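Local atomic coordinates of acetyltransferase, GNAT family (PDB entry 2PC1), a protein that probably transfers an acyl group, most likely acetyl from acetyl-coenzyme A as in other GNAT-family enzymes, to an acceptor substrate. Residues 29-37 with 80-88. Sequence-based numbering, arbitrary orientation. Where two conformers were deposited one is given.
Sequences EIDQIMLLI and GMLATYAAV
A single water joins the side chain of Q32 to the backbone of L82: it donates to Q32 OE1 at 2.6 Å and accepts from L82 N at 2.9 Å. No direct hydrogen bond spans 29-37 and 80-88; the rest is van der Waals packing, mostly between apolar side chains. L82 inserts its side chain among E29, Q32, I33 and L36. Its CD1 lies 3.8 Å from E29 OE2 and 4.0 Å from I33 CG1, while CD2 turns to L36. The E29 carboxylate has its polar partners elsewhere, a salt bridge from OE2 to R23 and a hydrogen bond from F26 N to OE1. I33 covers one face of the Y85 ring: with CG1 beside the backbone N, chi1 -66°, CG2 is turned over the ring, 4.0 Å from its centroid and 25° off the normal, a CH-pi contact offset toward the rim at CD1. Y85 OH is hydrogen-bonded to D67 OD2, which ties the far end of the ring to helix 61-70. L36 reaches the strand backbone, where CD2 meets T84 CA at 3.6 Å, beside the classic beta bulge that A83 and T84 form opposite G76. The axes of 30-37 and 81-88 approach to 8.8 Å and cross at -86°. Helix 30-46 thus packs on one face of the central GNAT sheet, over strand 81-91, while A83 and T84 turn their side chains to helix 127-139 on the other face.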
loop_
_atom_site.group_PDB
_atom_site.type_symbol
_atom_site.label_atom_id
_atom_site.label_comp_id
_atom_site.label_asym_id
_atom_site.label_seq_id
_atom_site.Cartn_x
_atom_site.Cartn_y
_atom_site.Cartn_z
ATOM N N GLU A 29 -7.609 -15.849 -6.196
ATOM C CA GLU A 29 -7.896 -15.076 -4.994
ATOM C C GLU A 29 -8.575 -13.743 -5.290
ATOM O O GLU A 29 -8.831 -12.964 -4.366
ATOM C CB GLU A 29 -6.609 -14.868 -4.205
ATOM C CG GLU A 29 -6.091 -16.207 -3.712
ATOM C CD GLU A 29 -4.827 -16.124 -2.906
ATOM O OE1 GLU A 29 -3.811 -15.602 -3.405
ATOM O OE2 GLU A 29 -4.840 -16.619 -1.749
ATOM N N ILE A 30 -8.906 -13.495 -6.557
ATOM C CA ILE A 30 -9.482 -12.231 -6.937
ATOM C C ILE A 30 -10.743 -11.870 -6.122
ATOM O O ILE A 30 -10.862 -10.729 -5.671
ATOM C CB ILE A 30 -9.740 -12.154 -8.489
ATOM C CG1 ILE A 30 -10.334 -10.803 -8.889
ATOM C CG2 ILE A 30 -10.681 -13.260 -8.985
ATOM C CD1 ILE A 30 -9.421 -9.636 -8.633
ATOM N N ASP A 31 -11.655 -12.810 -5.891
ATOM C CA ASP A 31 -12.884 -12.469 -5.181
ATOM C C ASP A 31 -12.609 -12.163 -3.729
ATOM O O ASP A 31 -13.203 -11.242 -3.160
ATOM C CB ASP A 31 -13.921 -13.586 -5.299
ATOM C CG ASP A 31 -14.452 -13.744 -6.702
ATOM O OD1 ASP A 31 -14.377 -12.787 -7.487
ATOM O OD2 ASP A 31 -14.918 -14.850 -7.025
ATOM N N GLN A 32 -11.720 -12.911 -3.090
ATOM C CA GLN A 32 -11.344 -12.660 -1.738
ATOM C C GLN A 32 -10.711 -11.280 -1.614
ATOM O O GLN A 32 -10.933 -10.574 -0.651
ATOM C CB GLN A 32 -10.365 -13.716 -1.217
ATOM C CG GLN A 32 -10.933 -15.085 -1.008
ATOM C CD GLN A 32 -9.809 -16.092 -0.867
ATOM O OE1 GLN A 32 -9.186 -16.207 0.186
ATOM N NE2 GLN A 32 -9.512 -16.790 -1.951
ATOM N N ILE A 33 -9.842 -10.922 -2.556
ATOM C CA ILE A 33 -9.217 -9.613 -2.517
ATOM C C ILE A 33 -10.301 -8.552 -2.678
ATOM O O ILE A 33 -10.284 -7.555 -1.985
ATOM C CB ILE A 33 -8.121 -9.488 -3.596
ATOM C CG1 ILE A 33 -6.967 -10.459 -3.285
ATOM C CG2 ILE A 33 -7.640 -8.041 -3.703
ATOM C CD1 ILE A 33 -6.018 -10.685 -4.444
HETATM N N MSE A 34 -11.249 -8.778 -3.579
HETATM C CA MSE A 34 -12.257 -7.748 -3.808
HETATM C C MSE A 34 -13.136 -7.553 -2.593
HETATM O O MSE A 34 -13.573 -6.433 -2.311
HETATM C CB MSE A 34 -13.088 -8.060 -5.043
HETATM C CG MSE A 34 -12.375 -7.850 -6.382
HETATM SE SE MSE A 34 -11.201 -6.320 -6.479
HETATM C CE MSE A 34 -12.038 -5.143 -6.333
ATOM N N LEU A 35 -13.414 -8.629 -1.867
ATOM C CA LEU A 35 -14.172 -8.490 -0.612
ATOM C C LEU A 35 -13.428 -7.587 0.334
ATOM O O LEU A 35 -14.025 -6.695 0.965
ATOM C CB LEU A 35 -14.405 -9.857 0.048
ATOM C CG LEU A 35 -15.404 -10.747 -0.668
ATOM C CD1 LEU A 35 -15.285 -12.223 -0.243
ATOM C CD2 LEU A 35 -16.838 -10.251 -0.461
ATOM N N LEU A 36 -12.113 -7.768 0.452
ATOM C CA LEU A 36 -11.290 -6.981 1.330
ATOM C C LEU A 36 -11.256 -5.551 0.862
ATOM O O LEU A 36 -11.422 -4.638 1.654
ATOM C CB LEU A 36 -9.858 -7.565 1.390
ATOM C CG LEU A 36 -8.774 -6.757 2.102
ATOM C CD1 LEU A 36 -9.174 -6.351 3.523
ATOM C CD2 LEU A 36 -7.467 -7.555 2.131
ATOM N N ILE A 37 -11.070 -5.338 -0.434
ATOM C CA ILE A 37 -11.052 -3.982 -1.004
ATOM C C ILE A 37 -12.357 -3.251 -0.700
ATOM O O ILE A 37 -12.346 -2.073 -0.343
ATOM C CB ILE A 37 -10.832 -4.017 -2.543
ATOM C CG1 ILE A 37 -9.386 -4.429 -2.888
ATOM C CG2 ILE A 37 -11.126 -2.678 -3.196
ATOM C CD1 ILE A 37 -8.309 -3.381 -2.542
ATOM N N GLY A 80 -4.868 -18.646 8.150
ATOM C CA GLY A 80 -5.445 -19.273 6.960
ATOM C C GLY A 80 -6.388 -18.405 6.132
ATOM O O GLY A 80 -6.982 -18.887 5.173
HETATM N N MSE A 81 -6.508 -17.128 6.492
HETATM C CA MSE A 81 -7.449 -16.208 5.854
HETATM C C MSE A 81 -6.700 -15.080 5.153
HETATM O O MSE A 81 -5.724 -14.573 5.675
HETATM C CB MSE A 81 -8.385 -15.619 6.910
HETATM C CG MSE A 81 -8.848 -16.634 7.955
HETATM SE SE MSE A 81 -10.771 -16.858 8.042
HETATM C CE MSE A 81 -11.046 -17.152 6.226
ATOM N N LEU A 82 -7.187 -14.679 3.981
ATOM C CA LEU A 82 -6.601 -13.558 3.251
ATOM C C LEU A 82 -6.984 -12.284 3.972
ATOM O O LEU A 82 -8.152 -11.888 3.960
ATOM C CB LEU A 82 -7.071 -13.558 1.779
ATOM C CG LEU A 82 -6.141 -12.802 0.816
ATOM C CD1 LEU A 82 -6.281 -13.331 -0.632
ATOM C CD2 LEU A 82 -6.402 -11.310 0.896
ATOM N N ALA A 83 -6.001 -11.646 4.613
ATOM C CA ALA A 83 -6.223 -10.544 5.521
ATOM C C ALA A 83 -5.778 -9.172 5.014
ATOM O O ALA A 83 -6.249 -8.133 5.478
ATOM C CB ALA A 83 -5.520 -10.839 6.818
ATOM N N THR A 84 -4.786 -9.136 4.130
ATOM C CA THR A 84 -4.218 -7.891 3.667
ATOM C C THR A 84 -3.869 -8.038 2.190
ATOM O O THR A 84 -3.616 -9.121 1.700
ATOM C CB THR A 84 -2.940 -7.509 4.423
ATOM O OG1 THR A 84 -1.938 -8.523 4.233
ATOM C CG2 THR A 84 -3.184 -7.351 5.927
ATOM N N TYR A 85 -3.792 -6.898 1.535
ATOM C CA TYR A 85 -3.426 -6.785 0.126
ATOM C C TYR A 85 -2.600 -5.549 -0.086
ATOM O O TYR A 85 -2.867 -4.511 0.547
ATOM C CB TYR A 85 -4.693 -6.685 -0.733
ATOM C CG TYR A 85 -4.375 -6.513 -2.199
ATOM C CD1 TYR A 85 -4.140 -7.611 -2.969
ATOM C CD2 TYR A 85 -4.300 -5.258 -2.793
ATOM C CE1 TYR A 85 -3.836 -7.482 -4.311
ATOM C CE2 TYR A 85 -3.994 -5.118 -4.127
ATOM C CZ TYR A 85 -3.744 -6.224 -4.864
ATOM O OH TYR A 85 -3.433 -6.130 -6.219
ATOM N N ALA A 86 -1.629 -5.611 -0.981
ATOM C CA ALA A 86 -0.985 -4.415 -1.510
ATOM C C ALA A 86 -0.415 -4.718 -2.860
ATOM O O ALA A 86 -0.069 -5.861 -3.153
ATOM C CB ALA A 86 0.104 -3.943 -0.629
ATOM N N ALA A 87 -0.304 -3.678 -3.675
ATOM C CA ALA A 87 0.449 -3.752 -4.911
ATOM C C ALA A 87 1.840 -3.184 -4.672
ATOM O O ALA A 87 1.968 -2.106 -4.075
ATOM C CB ALA A 87 -0.240 -2.950 -5.997
ATOM N N VAL A 88 2.854 -3.867 -5.139
ATOM C CA VAL A 88 4.255 -3.484 -4.965
ATOM C C VAL A 88 4.833 -3.350 -6.368
ATOM O O VAL A 88 4.864 -4.323 -7.130
ATOM C CB VAL A 88 5.031 -4.542 -4.166
ATOM C CG1 VAL A 88 6.485 -4.132 -4.033
ATOM C CG2 VAL A 88 4.395 -4.741 -2.810
HETATM O O HOH W 1 -9.598 -15.766 2.763
#